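Long-range contacts in SusD superfamily protein (PDB 3MCX), which is of unknown function but belongs to the SusD family of outer-membrane proteins, many of which bind glycans at the cell surface, and carries bound zinc ions: residues Leu131-Leu136 with Leu152-Glu157; Tyr239-Tyr244 with Lys306-Cys311; Leu356-Leu361 with Lys412-Glu417. All blocks are in the same frame, centred on the assembly; numbering follows the deposited sequence.

Contact 1 (Leu131-Leu136 with Leu152-Glu157); sequences LSLFNL and LGVPIE
The carbonyl oxygen of P155 receives a hydrogen bond from the hydroxyl of Y92 on helix 81-106, and a methyl group of L133 lies 4.2 Å from that same oxygen, measured from P155 O to L133 CD1. Here the extended chain that follows helix 115-140 in this largely helical SusD-family fold returns to lie along the helix that it has just left. V154 is the centre of the interface, directing its side chain at the helix from the loop. V154 CG2 meets L133 CD1 at 3.4 Å, closer than usual for two methyl carbons, as the two side chains run alongside each other, pointing opposite ways. The reach of L133 follows from its first torsion, which sets CG anti to the backbone N (chi1 177°) and carries the branched end out to the loop. The other methyl, L133 CD2, comes within 4.2 Å of I156 CG1 at the less buried end of the contact. The backbone of the loop is held besides by pairing of G153 and V154 with S170. One turn along the helix, L136 adds its CB, 4.0 Å from V154 CG2, while the second methyl of the valine, V154 CG1, rests 3.8 Å from L136 O.

Contact 2 (Tyr239-Tyr244 with Lys306-Cys311); sequences YSYEEY and KDVRHC
Y241 and V308 bring the two backbones to their nearest approach, with CA atoms 6.4 Å apart: Y241 starts a run of helical backbone angles that lacks the regular bonds, and V308 starts a 3-10 segment. The valine fits between two tyrosines. Its CB sits over one face of the Y241 ring, offset toward the rim, in a CH-pi contact of 3.8 Å from V308 CB to the ring centroid. V308 CG1 approaches Y244 CD2 at 3.8 Å, the side chains crossing obliquely. The first torsion of Y241 (chi1 -175°) swings the ring away from its own amide and out along the facing loop, where Y241 OH donates a hydrogen bond to K306 O at 2.8 Å, tilted 34° from the carbonyl plane. A phenylalanine here would lack that hydroxyl, which would probably leave K306 O without this donor and the ring less firmly fixed over V308.

Y244 also meets R309, with R309 CG 3.5 Å from Y244 CE2; ring and guanidinium planes stand 86° apart. D307 takes R309 side-on, D307 OD1 receiving R309 NE and D307 OD2 receiving R309 NH2, each at 2.8 Å. Beyond the loops, Y244 OH bonds to E413, and R309 forms further salt bridges with E413 and E409. The buried arginine is thus shared among three carboxylates.

Both turns are braced from within. S240 OG accepts the backbone N-H of E243 as an ST motif. D307 OD1 likewise accepts the N-H of R309, the signature of an Asx turn, here leading into the 3-10 segment far from the centre of the chain, where the K306 side chain is about 5 Å from that of the zinc ligand D391.

Contact 3 (Leu356-Leu361 with Lys412-Glu417); sequences LSEVYL and KELVGE
Apolar contact is carried by L414, E413 and L361 together. The CD1 methyls of L361 and L414 lie 4.3 Å apart where the start of helix 356-370 faces the end of helix 403-414, within the helical body of the SusD fold. L414 also lies against the aliphatic part of E358, with L414 CD1 4.2 Å from E358 CG and the two side chains nearly perpendicular. L361 CD1 rests on E413 CB at 4.0 Å, so that the glutamate lends its methylene groups to the apolar patch before its chain bends at chi2 (56°), setting the carboxylate beside S357.

Polar groups lie alongside one another without bonding directly across the interface. S357 OG is 3.7 Å from E413 OE2, and S357 CB is 3.8 Å from E413 CG; the hydroxyl is bonded instead to E255.

A type II turn runs from L414 to E417, closed by E417 N to L414 O at 3.0 Å.

Charge gathers on E413, which besides R309 and Y244 has salt bridges to R388 through OE1 and to R355 through OE2. Three arginines around one buried carboxylate would be expected to keep it ionised and fix its rotation. The principle is general: a glutamate can pack with its methylenes and still pay for its buried charge, as E413 does here and, on the facing helix, E358, paired with R210, both using arginines outside the two segments.

Read from the N terminus, the three contacts come in series, and none encloses or crosses another. Contact 1 closes the shortest loop, 15 residues, returning the chain to helix 115-140. Contact 2 spans 61 residues and joins the loop before strand 256-260 to the one after helix 295-301. Contact 3 then closes 50 residues, mostly helical, bringing helix 356-370 up to the end of helix 403-414. Contacts 2 and 3 adjoin, their centres 13 Å apart, and ionic and polar bonds run between them, making one continuous unit of partly buried loops and buried helices. Contact 1 lies across the chain's centre from contact 2, with centres 36 Å apart, and touches neither of the others.

Contact 1 (Leu131-Leu136 with Leu152-Glu157)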
loop_
_atom_site.group_PDB
_atom_site.type_symbol
_atom_site.label_atom_id
_atom_site.label_comp_id
_atom_site.label_asym_id
_atom_site.label_seq_id
_atom_site.Cartn_x
_atom_site.Cartn_y
_atom_site.Cartn_z
ATOM N N LEU A 131 -11.483 -0.056 2.715
ATOM C CA LEU A 131 -10.108 0.083 2.226
ATOM C C LEU A 131 -9.914 1.415 1.484
ATOM O O LEU A 131 -8.904 2.100 1.671
ATOM C CB LEU A 131 -9.799 -1.083 1.303
ATOM C CG LEU A 131 -8.407 -1.164 0.709
ATOM C CD1 LEU A 131 -7.347 -1.096 1.803
ATOM C CD2 LEU A 131 -8.298 -2.487 -0.121
ATOM N N SER A 132 -10.916 1.780 0.685
ATOM C CA SER A 132 -10.849 3.015 -0.078
ATOM C C SER A 132 -10.803 4.239 0.855
ATOM O O SER A 132 -9.994 5.132 0.667
ATOM C CB SER A 132 -11.971 3.052 -1.087
ATOM O OG SER A 132 -11.824 2.019 -2.073
ATOM N N LEU A 133 -11.681 4.271 1.864
ATOM C CA LEU A 133 -11.696 5.400 2.793
ATOM C C LEU A 133 -10.352 5.441 3.539
ATOM O O LEU A 133 -9.798 6.530 3.752
ATOM C CB LEU A 133 -12.861 5.279 3.752
ATOM C CG LEU A 133 -12.938 6.375 4.831
ATOM C CD1 LEU A 133 -12.942 7.793 4.263
ATOM C CD2 LEU A 133 -14.154 6.149 5.773
ATOM N N PHE A 134 -9.810 4.288 3.940
ATOM C CA PHE A 134 -8.503 4.218 4.598
ATOM C C PHE A 134 -7.415 4.846 3.723
ATOM O O PHE A 134 -6.603 5.644 4.189
ATOM C CB PHE A 134 -8.181 2.750 4.921
ATOM C CG PHE A 134 -6.835 2.510 5.548
ATOM C CD1 PHE A 134 -6.519 3.036 6.774
ATOM C CD2 PHE A 134 -5.904 1.708 4.924
ATOM C CE1 PHE A 134 -5.304 2.757 7.372
ATOM C CE2 PHE A 134 -4.674 1.448 5.514
ATOM C CZ PHE A 134 -4.388 1.952 6.731
ATOM N N ASN A 135 -7.391 4.458 2.447
ATOM C CA ASN A 135 -6.412 4.995 1.500
ATOM C C ASN A 135 -6.486 6.501 1.376
ATOM O O ASN A 135 -5.461 7.191 1.391
ATOM C CB ASN A 135 -6.584 4.307 0.148
ATOM C CG ASN A 135 -6.097 2.854 0.174
ATOM O OD1 ASN A 135 -5.108 2.532 0.848
ATOM N ND2 ASN A 135 -6.770 1.979 -0.581
ATOM N N LEU A 136 -7.702 7.050 1.258
ATOM C CA LEU A 136 -7.843 8.503 1.209
ATOM C C LEU A 136 -7.358 9.178 2.506
ATOM O O LEU A 136 -6.719 10.213 2.478
ATOM C CB LEU A 136 -9.289 8.902 0.945
ATOM C CG LEU A 136 -9.762 8.663 -0.493
ATOM C CD1 LEU A 136 -11.272 8.554 -0.524
ATOM C CD2 LEU A 136 -9.259 9.776 -1.404
ATOM N N LEU A 152 -8.215 16.777 10.679
ATOM C CA LEU A 152 -9.153 16.468 9.583
ATOM C C LEU A 152 -8.715 15.337 8.676
ATOM O O LEU A 152 -7.551 15.267 8.262
ATOM C CB LEU A 152 -9.440 17.724 8.747
ATOM C CG LEU A 152 -10.174 18.865 9.455
ATOM C CD1 LEU A 152 -10.338 20.054 8.499
ATOM C CD2 LEU A 152 -11.527 18.413 10.009
ATOM N N GLY A 153 -9.678 14.464 8.376
ATOM C CA GLY A 153 -9.507 13.386 7.454
ATOM C C GLY A 153 -10.118 13.781 6.119
ATOM O O GLY A 153 -9.724 14.804 5.533
ATOM N N VAL A 154 -11.057 12.988 5.624
ATOM C CA VAL A 154 -11.733 13.258 4.367
ATOM C C VAL A 154 -13.240 13.105 4.536
ATOM O O VAL A 154 -13.713 12.647 5.591
ATOM C CB VAL A 154 -11.232 12.348 3.260
ATOM C CG1 VAL A 154 -9.723 12.499 3.040
ATOM C CG2 VAL A 154 -11.572 10.870 3.570
ATOM N N PRO A 155 -14.032 13.483 3.528
ATOM C CA PRO A 155 -15.463 13.257 3.625
ATOM C C PRO A 155 -15.849 11.774 3.618
ATOM O O PRO A 155 -15.273 10.950 2.911
ATOM C CB PRO A 155 -16.027 13.986 2.391
ATOM C CG PRO A 155 -15.030 15.071 2.146
ATOM C CD PRO A 155 -13.719 14.414 2.429
ATOM N N ILE A 156 -16.836 11.461 4.430
ATOM C CA ILE A 156 -17.336 10.105 4.556
ATOM C C ILE A 156 -18.665 9.962 3.840
ATOM O O ILE A 156 -19.673 10.619 4.170
ATOM C CB ILE A 156 -17.499 9.698 6.045
ATOM C CG1 ILE A 156 -16.143 9.751 6.732
ATOM C CG2 ILE A 156 -18.123 8.276 6.159
ATOM C CD1 ILE A 156 -16.210 9.456 8.234
ATOM N N GLU A 157 -18.666 9.049 2.857
ATOM C CA GLU A 157 -19.911 8.652 2.152
ATOM C C GLU A 157 -20.261 7.183 2.375
ATOM O O GLU A 157 -19.485 6.304 2.034
ATOM C CB GLU A 157 -19.769 8.896 0.649
ATOM C CG GLU A 157 -19.576 10.352 0.307
ATOM C CD GLU A 157 -19.534 10.626 -1.208
ATOM O OE1 GLU A 157 -19.844 9.695 -1.998
ATOM O OE2 GLU A 157 -19.221 11.779 -1.596
#

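Contact 2 (Tyr239-Tyr244 with Lys306-Cys311)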
loop_
_atom_site.group_PDB
_atom_site.type_symbol
_atom_site.label_atom_id
_atom_site.label_comp_id
_atom_site.label_asym_id
_atom_site.label_seq_id
_atom_site.Cartn_x
_atom_site.Cartn_y
_atom_site.Cartn_z
ATOM N N TYR A 239 7.127 -17.630 2.000
ATOM C CA TYR A 239 8.128 -18.074 1.016
ATOM C C TYR A 239 9.384 -18.553 1.707
ATOM O O TYR A 239 9.871 -17.921 2.647
ATOM C CB TYR A 239 8.493 -16.962 0.021
ATOM C CG TYR A 239 7.262 -16.434 -0.714
ATOM C CD1 TYR A 239 6.332 -17.310 -1.271
ATOM C CD2 TYR A 239 7.046 -15.089 -0.838
ATOM C CE1 TYR A 239 5.217 -16.837 -1.920
ATOM C CE2 TYR A 239 5.906 -14.585 -1.466
ATOM C CZ TYR A 239 5.003 -15.496 -2.019
ATOM O OH TYR A 239 3.836 -15.077 -2.617
ATOM N N SER A 240 9.920 -19.659 1.220
ATOM C CA SER A 240 11.232 -20.155 1.674
ATOM C C SER A 240 12.328 -19.294 1.050
ATOM O O SER A 240 12.115 -18.579 0.060
ATOM C CB SER A 240 11.460 -21.594 1.236
ATOM O OG SER A 240 11.593 -21.661 -0.180
ATOM N N TYR A 241 13.528 -19.416 1.595
ATOM C CA TYR A 241 14.707 -18.752 1.047
ATOM C C TYR A 241 14.941 -19.200 -0.404
ATOM O O TYR A 241 15.284 -18.387 -1.285
ATOM C CB TYR A 241 15.894 -19.118 1.928
ATOM C CG TYR A 241 17.195 -18.430 1.607
ATOM C CD1 TYR A 241 18.006 -18.879 0.588
ATOM C CD2 TYR A 241 17.614 -17.345 2.350
ATOM C CE1 TYR A 241 19.212 -18.242 0.309
ATOM C CE2 TYR A 241 18.808 -16.712 2.081
ATOM C CZ TYR A 241 19.591 -17.153 1.073
ATOM O OH TYR A 241 20.767 -16.487 0.810
ATOM N N GLU A 242 14.721 -20.492 -0.635
ATOM C CA GLU A 242 14.963 -21.113 -1.936
ATOM C C GLU A 242 13.982 -20.603 -2.993
ATOM O O GLU A 242 14.368 -20.364 -4.131
ATOM C CB GLU A 242 14.884 -22.630 -1.798
ATOM C CG GLU A 242 16.040 -23.199 -1.003
ATOM C CD GLU A 242 15.893 -23.175 0.553
ATOM O OE1 GLU A 242 14.869 -22.706 1.174
ATOM O OE2 GLU A 242 16.884 -23.684 1.162
ATOM N N GLU A 243 12.725 -20.421 -2.605
ATOM C CA GLU A 243 11.596 -19.969 -3.460
ATOM C C GLU A 243 11.651 -18.489 -3.787
ATOM O O GLU A 243 11.126 -18.013 -4.814
ATOM C CB GLU A 243 10.232 -20.206 -2.732
ATOM C CG GLU A 243 9.773 -21.673 -2.656
ATOM C CD GLU A 243 8.657 -21.965 -1.623
ATOM O OE1 GLU A 243 8.393 -21.161 -0.698
ATOM O OE2 GLU A 243 8.056 -23.061 -1.720
ATOM N N TYR A 244 12.174 -17.711 -2.832
ATOM C CA TYR A 244 11.967 -16.273 -2.824
ATOM C C TYR A 244 12.319 -15.562 -4.126
ATOM O O TYR A 244 11.574 -14.708 -4.546
ATOM C CB TYR A 244 12.721 -15.616 -1.674
ATOM C CG TYR A 244 12.210 -14.225 -1.295
ATOM C CD1 TYR A 244 11.165 -14.077 -0.390
ATOM C CD2 TYR A 244 12.795 -13.076 -1.799
ATOM C CE1 TYR A 244 10.727 -12.843 -0.004
ATOM C CE2 TYR A 244 12.357 -11.829 -1.421
ATOM C CZ TYR A 244 11.330 -11.694 -0.513
ATOM O OH TYR A 244 10.948 -10.417 -0.145
ATOM N N LYS A 306 24.196 -12.251 3.210
ATOM C CA LYS A 306 23.539 -13.548 2.967
ATOM C C LYS A 306 22.028 -13.409 2.725
ATOM O O LYS A 306 21.318 -14.407 2.561
ATOM C CB LYS A 306 23.746 -14.479 4.181
ATOM C CG LYS A 306 25.207 -14.697 4.589
ATOM C CD LYS A 306 26.001 -15.288 3.493
ATOM C CE LYS A 306 27.377 -15.701 4.020
ATOM N NZ LYS A 306 28.232 -16.260 2.945
ATOM N N ASP A 307 21.532 -12.181 2.730
ATOM C CA ASP A 307 20.120 -11.904 2.594
ATOM C C ASP A 307 19.649 -12.274 1.162
ATOM O O ASP A 307 20.194 -11.794 0.167
ATOM C CB ASP A 307 19.880 -10.429 2.886
ATOM C CG ASP A 307 18.437 -10.105 3.129
ATOM O OD1 ASP A 307 17.534 -10.531 2.349
ATOM O OD2 ASP A 307 18.159 -9.339 4.093
ATOM N N VAL A 308 18.631 -13.119 1.060
ATOM C CA VAL A 308 18.104 -13.503 -0.260
ATOM C C VAL A 308 17.561 -12.301 -1.041
ATOM O O VAL A 308 17.539 -12.344 -2.269
ATOM C CB VAL A 308 16.995 -14.575 -0.119
ATOM C CG1 VAL A 308 15.731 -14.019 0.485
ATOM C CG2 VAL A 308 16.727 -15.295 -1.496
ATOM N N ARG A 309 17.144 -11.232 -0.360
ATOM C CA ARG A 309 16.521 -10.077 -1.026
ATOM C C ARG A 309 17.505 -9.280 -1.906
ATOM O O ARG A 309 17.064 -8.452 -2.710
ATOM C CB ARG A 309 15.798 -9.219 0.025
ATOM C CG ARG A 309 14.589 -9.961 0.559
ATOM C CD ARG A 309 14.043 -9.423 1.864
ATOM N NE ARG A 309 14.974 -9.613 2.973
ATOM C CZ ARG A 309 14.633 -9.578 4.254
ATOM N NH1 ARG A 309 13.363 -9.428 4.625
ATOM N NH2 ARG A 309 15.562 -9.678 5.175
ATOM N N HIS A 310 18.795 -9.575 -1.800
ATOM C CA HIS A 310 19.744 -9.041 -2.777
ATOM C C HIS A 310 19.379 -9.452 -4.191
ATOM O O HIS A 310 19.735 -8.755 -5.130
ATOM C CB HIS A 310 21.179 -9.468 -2.493
ATOM C CG HIS A 310 21.744 -8.831 -1.275
ATOM N ND1 HIS A 310 22.144 -7.513 -1.232
ATOM C CD2 HIS A 310 21.963 -9.335 -0.037
ATOM C CE1 HIS A 310 22.559 -7.228 -0.004
ATOM N NE2 HIS A 310 22.478 -8.322 0.737
ATOM N N CYS A 311 18.647 -10.544 -4.354
ATOM C CA CYS A 311 18.220 -11.001 -5.681
ATOM C C CYS A 311 17.306 -10.018 -6.394
ATOM O O CYS A 311 17.121 -10.114 -7.587
ATOM C CB CYS A 311 17.478 -12.352 -5.575
ATOM S SG CYS A 311 15.787 -12.347 -4.885
#

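Contact 3 (Leu356-Leu361 with Lys412-Glu417)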
loop_
_atom_site.group_PDB
_atom_site.type_symbol
_atom_site.label_atom_id
_atom_site.label_comp_id
_atom_site.label_asym_id
_atom_site.label_seq_id
_atom_site.Cartn_x
_atom_site.Cartn_y
_atom_site.Cartn_z
ATOM N N LEU A 356 1.286 -12.376 3.286
ATOM C CA LEU A 356 1.474 -12.949 4.599
ATOM C C LEU A 356 2.685 -12.357 5.337
ATOM O O LEU A 356 2.628 -12.226 6.553
ATOM C CB LEU A 356 1.577 -14.466 4.473
ATOM C CG LEU A 356 1.423 -15.308 5.730
ATOM C CD1 LEU A 356 0.069 -15.037 6.431
ATOM C CD2 LEU A 356 1.634 -16.799 5.450
ATOM N N SER A 357 3.797 -12.064 4.652
ATOM C CA SER A 357 4.961 -11.511 5.374
ATOM C C SER A 357 4.580 -10.230 6.138
ATOM O O SER A 357 5.064 -10.013 7.269
ATOM C CB SER A 357 6.146 -11.192 4.454
ATOM O OG SER A 357 6.833 -12.357 4.036
ATOM N N GLU A 358 3.723 -9.389 5.542
ATOM C CA GLU A 358 3.332 -8.149 6.221
ATOM C C GLU A 358 2.563 -8.486 7.486
ATOM O O GLU A 358 2.708 -7.807 8.502
ATOM C CB GLU A 358 2.494 -7.222 5.335
ATOM C CG GLU A 358 2.053 -5.982 6.076
ATOM C CD GLU A 358 1.125 -5.080 5.295
ATOM O OE1 GLU A 358 1.105 -5.187 4.064
ATOM O OE2 GLU A 358 0.397 -4.283 5.917
ATOM N N VAL A 359 1.735 -9.513 7.404
ATOM C CA VAL A 359 0.892 -9.911 8.532
ATOM C C VAL A 359 1.773 -10.371 9.705
ATOM O O VAL A 359 1.536 -9.994 10.846
ATOM C CB VAL A 359 -0.139 -11.002 8.132
ATOM C CG1 VAL A 359 -0.916 -11.467 9.346
ATOM C CG2 VAL A 359 -1.091 -10.486 7.046
ATOM N N TYR A 360 2.791 -11.184 9.430
ATOM C CA TYR A 360 3.738 -11.596 10.471
ATOM C C TYR A 360 4.458 -10.378 11.074
ATOM O O TYR A 360 4.636 -10.317 12.288
ATOM C CB TYR A 360 4.761 -12.608 9.917
ATOM C CG TYR A 360 4.316 -14.052 9.886
ATOM C CD1 TYR A 360 3.341 -14.507 8.997
ATOM C CD2 TYR A 360 4.868 -14.964 10.769
ATOM C CE1 TYR A 360 2.950 -15.833 9.000
ATOM C CE2 TYR A 360 4.496 -16.294 10.775
ATOM C CZ TYR A 360 3.514 -16.725 9.902
ATOM O OH TYR A 360 3.149 -18.076 9.959
ATOM N N LEU A 361 4.877 -9.446 10.234
ATOM C CA LEU A 361 5.577 -8.237 10.690
ATOM C C LEU A 361 4.658 -7.327 11.520
ATOM O O LEU A 361 5.077 -6.782 12.538
ATOM C CB LEU A 361 6.243 -7.515 9.503
ATOM C CG LEU A 361 7.432 -8.286 8.912
ATOM C CD1 LEU A 361 7.698 -7.814 7.478
ATOM C CD2 LEU A 361 8.686 -8.232 9.861
ATOM N N LYS A 412 13.348 -3.990 4.507
ATOM C CA LYS A 412 13.949 -4.982 3.611
ATOM C C LYS A 412 12.844 -5.811 2.900
ATOM O O LYS A 412 12.916 -6.068 1.712
ATOM C CB LYS A 412 14.866 -5.928 4.366
ATOM C CG LYS A 412 16.133 -5.281 4.929
ATOM C CD LYS A 412 16.928 -6.251 5.777
ATOM C CE LYS A 412 18.046 -5.569 6.540
ATOM N NZ LYS A 412 18.960 -6.560 7.199
ATOM N N GLU A 413 11.827 -6.230 3.638
ATOM C CA GLU A 413 10.831 -7.157 3.148
ATOM C C GLU A 413 9.807 -6.498 2.248
ATOM O O GLU A 413 9.371 -7.098 1.277
ATOM C CB GLU A 413 10.108 -7.847 4.325
ATOM C CG GLU A 413 9.147 -8.959 3.882
ATOM C CD GLU A 413 9.848 -10.031 3.044
ATOM O OE1 GLU A 413 10.978 -10.409 3.414
ATOM O OE2 GLU A 413 9.276 -10.508 2.024
ATOM N N LEU A 414 9.403 -5.279 2.580
ATOM C CA LEU A 414 8.224 -4.655 1.969
ATOM C C LEU A 414 8.555 -3.502 1.030
ATOM O O LEU A 414 7.672 -2.794 0.569
ATOM C CB LEU A 414 7.269 -4.175 3.070
ATOM C CG LEU A 414 6.757 -5.295 4.003
ATOM C CD1 LEU A 414 5.912 -4.738 5.140
ATOM C CD2 LEU A 414 5.959 -6.328 3.201
ATOM N N VAL A 415 9.841 -3.352 0.713
ATOM C CA VAL A 415 10.256 -2.329 -0.249
ATOM C C VAL A 415 9.444 -2.467 -1.543
ATOM O O VAL A 415 9.292 -3.547 -2.074
ATOM C CB VAL A 415 11.782 -2.412 -0.545
ATOM C CG1 VAL A 415 12.181 -3.755 -1.218
ATOM C CG2 VAL A 415 12.222 -1.204 -1.391
ATOM N N GLY A 416 8.882 -1.377 -2.023
ATOM C CA GLY A 416 8.119 -1.422 -3.276
ATOM C C GLY A 416 6.649 -1.772 -3.118
ATOM O O GLY A 416 5.904 -1.727 -4.084
ATOM N N GLU A 417 6.206 -2.051 -1.900
ATOM C CA GLU A 417 4.851 -2.531 -1.652
ATOM C C GLU A 417 3.941 -1.522 -0.929
ATOM O O GLU A 417 2.815 -1.860 -0.511
ATOM C CB GLU A 417 4.903 -3.913 -0.977
ATOM C CG GLU A 417 5.533 -4.960 -1.895
ATOM C CD GLU A 417 5.697 -6.312 -1.231
ATOM O OE1 GLU A 417 4.719 -7.078 -1.171
ATOM O OE2 GLU A 417 6.798 -6.566 -0.739
#